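Alpha-11 giardin (Giardia intestinalis, PDB 2II2) binds calcium as an unusual member of the annexin family and is thought to take part in parasite attachment and cytoskeletal organisation. Local coordinates at residues Ala252-Gln255 against Ala256-Thr260; Trp277-Met280 against Arg281-Ile284. All coordinates share one frame; numbering follows the deposited sequence.

Interaction 1: Ala252-Gln255 against Ala256-Thr260; sequences AYEQ and AARIT
Q255 and R258 lie against each other along one flank of a largely buried part of helix 249-263, in the all-helical annexin fold, and their contact rides on a run of i to i+4 backbone bonds. A256 N donates to A252 O at 2.9 Å, A257 N to Y253 O at 2.8 Å and R258 N to E254 O at 3.1 Å. The straightest of the series is I259 N to Q255 O, with an N-H...O angle of 175°.

Among the side chains, R258 is extended as far as CD and then bends at chi3 (63°), which swings the guanidinium back along the helix and lays one of its faces over Q255 CA. There NH2 comes to 3.8 Å from Q255 CG, and the amide of Q255 stands 31° from the guanidinium plane. E254 OE2 remains 4.8 Å from R258 NH1, so the two opposite charges do not touch; the salt bridge of R258 runs from NE to D99 on helix 94-102.

With CG1 beside its own backbone N, I259 lays CG1 and CD1 alongside the carbonyl oxygen of Q255, CG1 lying 3.2 Å from Q255 O.

One turn on, A256 O takes two bonds, from T260 N and, at 2.7 Å, from T260 OG1, which approach from opposite faces of the carbonyl plane. T260 OG1 is also bonded to W306 NE1.

Held between A256 O, to which it donates, and W306 NE1, the T260 hydroxyl is limited in its rotation, while the buried charge of R258 is probably balanced chiefly by D99, across the interface between helices.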
ATOM      1  N   ALA A 252       0.037 -12.492  -4.867  1.00  7.36           N
ATOM      2  CA  ALA A 252       0.482 -11.427  -5.768  1.00  7.22           C
ATOM      3  C   ALA A 252      -0.712 -10.544  -6.169  1.00  6.58           C
ATOM      4  O   ALA A 252      -0.609  -9.313  -6.182  1.00  6.30           O
ATOM      5  CB  ALA A 252       1.081 -12.033  -6.999  1.00  7.49           C
ATOM      6  N   TYR A 253      -1.843 -11.162  -6.496  1.00  6.97           N
ATOM      7  CA  TYR A 253      -2.989 -10.402  -6.943  1.00  6.80           C
ATOM      8  C   TYR A 253      -3.639  -9.648  -5.788  1.00  7.29           C
ATOM      9  O   TYR A 253      -4.069  -8.494  -5.959  1.00  7.58           O
ATOM     10  CB  TYR A 253      -4.037 -11.310  -7.599  1.00  8.04           C
ATOM     11  CG  TYR A 253      -3.731 -11.740  -9.012  1.00  8.61           C
ATOM     12  CD1 TYR A 253      -2.689 -12.651  -9.272  1.00  9.44           C
ATOM     13  CD2 TYR A 253      -4.521 -11.297 -10.086  1.00  9.79           C
ATOM     14  CE1 TYR A 253      -2.414 -13.077 -10.567  1.00 10.81           C
ATOM     15  CE2 TYR A 253      -4.246 -11.743 -11.410  1.00 10.64           C
ATOM     16  CZ  TYR A 253      -3.207 -12.641 -11.613  1.00 10.93           C
ATOM     17  OH  TYR A 253      -2.928 -13.061 -12.889  1.00 13.11           O
ATOM     18  N   GLU A 254      -3.676 -10.282  -4.615  1.00  7.11           N
ATOM     19  CA  GLU A 254      -4.178  -9.608  -3.422  1.00  8.80           C
ATOM     20  C   GLU A 254      -3.402  -8.329  -3.129  1.00  7.35           C
ATOM     21  O   GLU A 254      -3.984  -7.264  -2.878  1.00  8.17           O
ATOM     22  CB  GLU A 254      -4.066 -10.570  -2.248  1.00  9.91           C
ATOM     23  CG  GLU A 254      -4.396 -10.058  -0.912  1.00 12.49           C
ATOM     24  CD  GLU A 254      -4.014 -11.039   0.187  1.00 14.51           C
ATOM     25  OE1 GLU A 254      -3.083 -11.873   0.002  1.00 13.98           O
ATOM     26  OE2 GLU A 254      -4.643 -10.951   1.262  1.00 17.74           O
ATOM     27  N   GLN A 255      -2.085  -8.442  -3.118  1.00  7.38           N
ATOM     28  CA  GLN A 255      -1.215  -7.291  -2.843  1.00  7.07           C
ATOM     29  C   GLN A 255      -1.357  -6.229  -3.929  1.00  6.50           C
ATOM     30  O   GLN A 255      -1.522  -5.016  -3.636  1.00  7.25           O
ATOM     31  CB  GLN A 255       0.235  -7.746  -2.740  1.00  7.98           C
ATOM     32  CG  GLN A 255       0.498  -8.633  -1.553  1.00  7.35           C
ATOM     33  CD  GLN A 255       1.834  -9.315  -1.653  1.00  7.72           C
ATOM     34  OE1 GLN A 255       2.786  -8.764  -2.227  1.00  7.57           O
ATOM     35  NE2 GLN A 255       1.953 -10.459  -1.005  1.00  7.67           N
ATOM     36  N   ALA A 256      -1.340  -6.645  -5.196  1.00  6.62           N
ATOM     37  CA  ALA A 256      -1.440  -5.684  -6.276  1.00  6.57           C
ATOM     38  C   ALA A 256      -2.785  -4.942  -6.233  1.00  6.78           C
ATOM     39  O   ALA A 256      -2.853  -3.754  -6.528  1.00  6.85           O
ATOM     40  CB  ALA A 256      -1.226  -6.362  -7.600  1.00  7.79           C
ATOM     41  N   ALA A 257      -3.860  -5.668  -5.899  1.00  6.62           N
ATOM     42  CA  ALA A 257      -5.181  -5.060  -5.792  1.00  7.02           C
ATOM     43  C   ALA A 257      -5.192  -3.988  -4.702  1.00  6.41           C
ATOM     44  O   ALA A 257      -5.722  -2.889  -4.903  1.00  7.23           O
ATOM     45  CB  ALA A 257      -6.235  -6.121  -5.526  1.00  7.41           C
ATOM     46  N   ARG A 258      -4.612  -4.297  -3.543  1.00  7.19           N
ATOM     47  CA  ARG A 258      -4.596  -3.330  -2.451  1.00  7.26           C
ATOM     48  C   ARG A 258      -3.764  -2.090  -2.758  1.00  7.34           C
ATOM     49  O   ARG A 258      -4.208  -0.963  -2.530  1.00  7.32           O
ATOM     50  CB  ARG A 258      -4.096  -4.012  -1.192  1.00  7.46           C
ATOM     51  CG  ARG A 258      -3.952  -3.083  -0.019  1.00  8.60           C
ATOM     52  CD  ARG A 258      -3.428  -3.770   1.237  1.00 10.34           C
ATOM     53  NE  ARG A 258      -2.086  -4.321   1.081  1.00  9.37           N
ATOM     54  CZ  ARG A 258      -1.785  -5.612   1.082  1.00  8.50           C
ATOM     55  NH1 ARG A 258      -2.724  -6.564   1.142  1.00  9.68           N
ATOM     56  NH2 ARG A 258      -0.518  -5.953   1.002  1.00  9.01           N
ATOM     57  N   ILE A 259      -2.543  -2.319  -3.244  1.00  6.91           N
ATOM     58  CA  ILE A 259      -1.639  -1.230  -3.581  1.00  6.85           C
ATOM     59  C   ILE A 259      -2.284  -0.325  -4.633  1.00  6.30           C
ATOM     60  O   ILE A 259      -2.241   0.913  -4.520  1.00  7.03           O
ATOM     61  CB  ILE A 259      -0.297  -1.798  -4.048  1.00  7.13           C
ATOM     62  CG1 ILE A 259       0.388  -2.539  -2.908  1.00  7.98           C
ATOM     63  CG2 ILE A 259       0.582  -0.687  -4.609  1.00  7.74           C
ATOM     64  CD1 ILE A 259       1.427  -3.555  -3.362  1.00  7.67           C
ATOM     65  N   THR A 260      -2.868  -0.928  -5.665  1.00  6.26           N
ATOM     66  CA  THR A 260      -3.548  -0.146  -6.687  1.00  7.25           C
ATOM     67  C   THR A 260      -4.730   0.631  -6.115  1.00  6.64           C
ATOM     68  O   THR A 260      -4.879   1.817  -6.356  1.00  7.36           O
ATOM     69  CB  THR A 260      -4.049  -1.101  -7.801  1.00  7.39           C
ATOM     70  OG1 THR A 260      -2.928  -1.763  -8.401  1.00  6.73           O
ATOM     71  CG2 THR A 260      -4.802  -0.372  -8.860  1.00  6.62           C
TER

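Interaction 2: Trp277-Met280 against Arg281-Ile284; sequences WGVM and RDDI. With SO4 (sulfate ion), chain C.
A water molecule bridges V279 N, at the N-cap of helix 280-287, and D283 OD1 in its first turn: it accepts from V279 N and donates to D283 OD1 at 2.7 Å. The aspartate four residues on therefore reaches the backbone amide of the N-cap through solvent. Its other oxygen, OD2, is bonded to Y274 OH, so both ends of the D283 carboxylate have partners.

Backbone bonds start the helix. D283 N donates to V279 O at 2.9 Å, almost in line with the carbonyl, and I284 N to M280 O at 3.0 Å. On the outer side, the carboxylate of D282 turns back over V279, because CG lies beside its own backbone N (chi1 -60°); OD2 comes within 3.3 Å of V279 CB. Facing the interior, the extended chain of M280 meets I284, CG to CD1 at 4.0 Å, and both side chains pack against F240 of helix 232-244 and against L308.

At the start of the segment, the W277 ring stacks with H241. Its indole N-H makes two weak bonds to a sulfate, probably from the crystallisation liquor: NE1 lies 3.3 Å from O4 and 3.0 Å from O3, while O2 sits at the ring edge, in plane.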
ATOM      1  N   TRP A 277      12.843  -1.543 -12.412  1.00 14.95           N
ATOM      2  CA  TRP A 277      12.574  -2.988 -12.509  1.00 14.47           C
ATOM      3  C   TRP A 277      12.000  -3.414 -13.851  1.00 14.21           C
ATOM      4  O   TRP A 277      12.105  -4.561 -14.272  1.00 15.42           O
ATOM      5  CB  TRP A 277      11.640  -3.393 -11.373  1.00 14.78           C
ATOM      6  CG  TRP A 277      12.279  -3.202 -10.032  1.00 14.36           C
ATOM      7  CD1 TRP A 277      13.350  -3.885  -9.555  1.00 14.77           C
ATOM      8  CD2 TRP A 277      11.914  -2.261  -9.015  1.00 13.06           C
ATOM      9  NE1 TRP A 277      13.678  -3.439  -8.300  1.00 15.54           N
ATOM     10  CE2 TRP A 277      12.808  -2.449  -7.938  1.00 14.76           C
ATOM     11  CE3 TRP A 277      10.904  -1.289  -8.902  1.00 13.51           C
ATOM     12  CZ2 TRP A 277      12.749  -1.681  -6.772  1.00 13.89           C
ATOM     13  CZ3 TRP A 277      10.845  -0.539  -7.750  1.00 13.13           C
ATOM     14  CH2 TRP A 277      11.753  -0.743  -6.689  1.00 14.88           C
ATOM     15  N   GLY A 278      11.355  -2.480 -14.518  1.00 13.41           N
ATOM     16  CA  GLY A 278      10.744  -2.759 -15.789  1.00 13.04           C
ATOM     17  C   GLY A 278       9.793  -1.654 -16.110  1.00 11.61           C
ATOM     18  O   GLY A 278       9.729  -0.638 -15.403  1.00 13.22           O
ATOM     19  N   VAL A 279       9.082  -1.830 -17.207  1.00 12.62           N
ATOM     20  CA  VAL A 279       8.063  -0.890 -17.593  1.00 12.39           C
ATOM     21  C   VAL A 279       6.794  -1.338 -16.867  1.00 11.24           C
ATOM     22  O   VAL A 279       6.305  -2.455 -17.086  1.00 11.28           O
ATOM     23  CB  VAL A 279       7.857  -0.868 -19.125  1.00 13.49           C
ATOM     24  CG1 VAL A 279       6.779   0.122 -19.484  1.00 14.96           C
ATOM     25  CG2 VAL A 279       9.169  -0.494 -19.853  1.00 14.22           C
ATOM     26  N   MET A 280       6.260  -0.492 -15.974  1.00 10.71           N
ATOM     27  CA  MET A 280       5.120  -0.917 -15.157  1.00 10.88           C
ATOM     28  C   MET A 280       3.949  -1.396 -16.001  1.00 10.88           C
ATOM     29  O   MET A 280       3.350  -2.411 -15.691  1.00 10.50           O
ATOM     30  CB  MET A 280       4.697   0.201 -14.206  1.00 10.29           C
ATOM     31  CG  MET A 280       3.753  -0.251 -13.113  1.00  9.64           C
ATOM     32  SD  MET A 280       3.481   1.112 -11.937  1.00 11.09           S
ATOM     33  CE  MET A 280       2.046   0.481 -11.066  1.00  9.79           C
ATOM     34  N   ARG A 281       3.604  -0.653 -17.051  1.00 11.52           N
ATOM     35  CA  ARG A 281       2.528  -1.065 -17.926  1.00 13.48           C
ATOM     36  C   ARG A 281       2.781  -2.458 -18.504  1.00 12.73           C
ATOM     37  O   ARG A 281       1.896  -3.304 -18.497  1.00 13.90           O
ATOM     38  CB  ARG A 281       2.336  -0.042 -19.045  1.00 14.23           C
ATOM     39  CG  ARG A 281       1.354  -0.479 -20.129  1.00 16.38           C
ATOM     40  CD  ARG A 281       1.256   0.510 -21.298  1.00 17.05           C
ATOM     41  NE  ARG A 281       0.697   1.795 -20.893  1.00 22.10           N
ATOM     42  CZ  ARG A 281       1.273   2.976 -21.101  1.00 23.89           C
ATOM     43  NH1 ARG A 281       2.444   3.065 -21.732  1.00 26.38           N
ATOM     44  NH2 ARG A 281       0.662   4.071 -20.692  1.00 24.87           N
ATOM     45  N   ASP A 282       3.985  -2.679 -19.012  1.00 12.58           N
ATOM     46  CA  ASP A 282       4.309  -3.964 -19.633  1.00 12.98           C
ATOM     47  C   ASP A 282       4.285  -5.117 -18.622  1.00 12.28           C
ATOM     48  O   ASP A 282       3.872  -6.235 -18.935  1.00 13.57           O
ATOM     49  CB  ASP A 282       5.683  -3.912 -20.316  1.00 13.25           C
ATOM     50  CG  ASP A 282       5.773  -2.839 -21.419  1.00 15.18           C
ATOM     51  OD1 ASP A 282       4.731  -2.307 -21.871  1.00 18.26           O
ATOM     52  OD2 ASP A 282       6.916  -2.539 -21.828  1.00 19.10           O
ATOM     53  N   ASP A 283       4.733  -4.852 -17.402  1.00 11.38           N
ATOM     54  CA  ASP A 283       4.775  -5.888 -16.394  1.00 11.15           C
ATOM     55  C   ASP A 283       3.398  -6.239 -15.841  1.00  9.73           C
ATOM     56  O   ASP A 283       3.122  -7.401 -15.520  1.00 10.25           O
ATOM     57  CB  ASP A 283       5.721  -5.519 -15.271  1.00 10.85           C
ATOM     58  CG  ASP A 283       7.184  -5.655 -15.661  1.00 10.75           C
ATOM     59  OD1 ASP A 283       7.494  -5.991 -16.827  1.00 12.00           O
ATOM     60  OD2 ASP A 283       8.020  -5.419 -14.764  1.00 11.87           O
ATOM     61  N   ILE A 284       2.500  -5.266 -15.759  1.00  9.57           N
ATOM     62  CA  ILE A 284       1.130  -5.579 -15.395  1.00  9.09           C
ATOM     63  C   ILE A 284       0.528  -6.525 -16.443  1.00  9.72           C
ATOM     64  O   ILE A 284      -0.096  -7.541 -16.105  1.00 10.87           O
ATOM     65  CB  ILE A 284       0.296  -4.278 -15.238  1.00  8.82           C
ATOM     66  CG1 ILE A 284       0.726  -3.514 -13.962  1.00  8.88           C
ATOM     67  CG2 ILE A 284      -1.174  -4.614 -15.173  1.00  9.62           C
ATOM     68  CD1 ILE A 284       0.298  -2.037 -13.901  1.00  9.19           C
TER
HETATM   69  S   SO4 C 802      15.631  -5.937  -7.219  1.00 66.26           S
HETATM   70  O1  SO4 C 802      16.337  -7.078  -6.645  1.00 66.42           O
HETATM   71  O2  SO4 C 802      15.470  -6.154  -8.653  1.00 66.56           O
HETATM   72  O3  SO4 C 802      14.318  -5.807  -6.593  1.00 66.17           O
HETATM   73  O4  SO4 C 802      16.397  -4.713  -6.996  1.00 66.27           O
HETATM   74  O   HOH W   1       9.235  -4.560 -18.354  1.00 13.56           O

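Interactions 1 and 2 follow one another along the chain, neither enclosing nor crossing the other, and neither closes a long loop: interaction 1 joins successive turns of one helix, interaction 2 a loop to the first turn of the helix that follows it. After helix 232-244, the chain enters helix 249-263, where interaction 1 is bordered by helices 94-102 and 298-306. It then passes through helix 270-274 to the loop at which interaction 2 starts helix 280-287. The centres are 15 Å apart and the nearest atoms about 6 Å, without touching. Helices 232-244 and 298-306 receive side chains from both: T260 and I284 each meet F240 and C302, so the two contacts share walls of one C-terminal helical bundle.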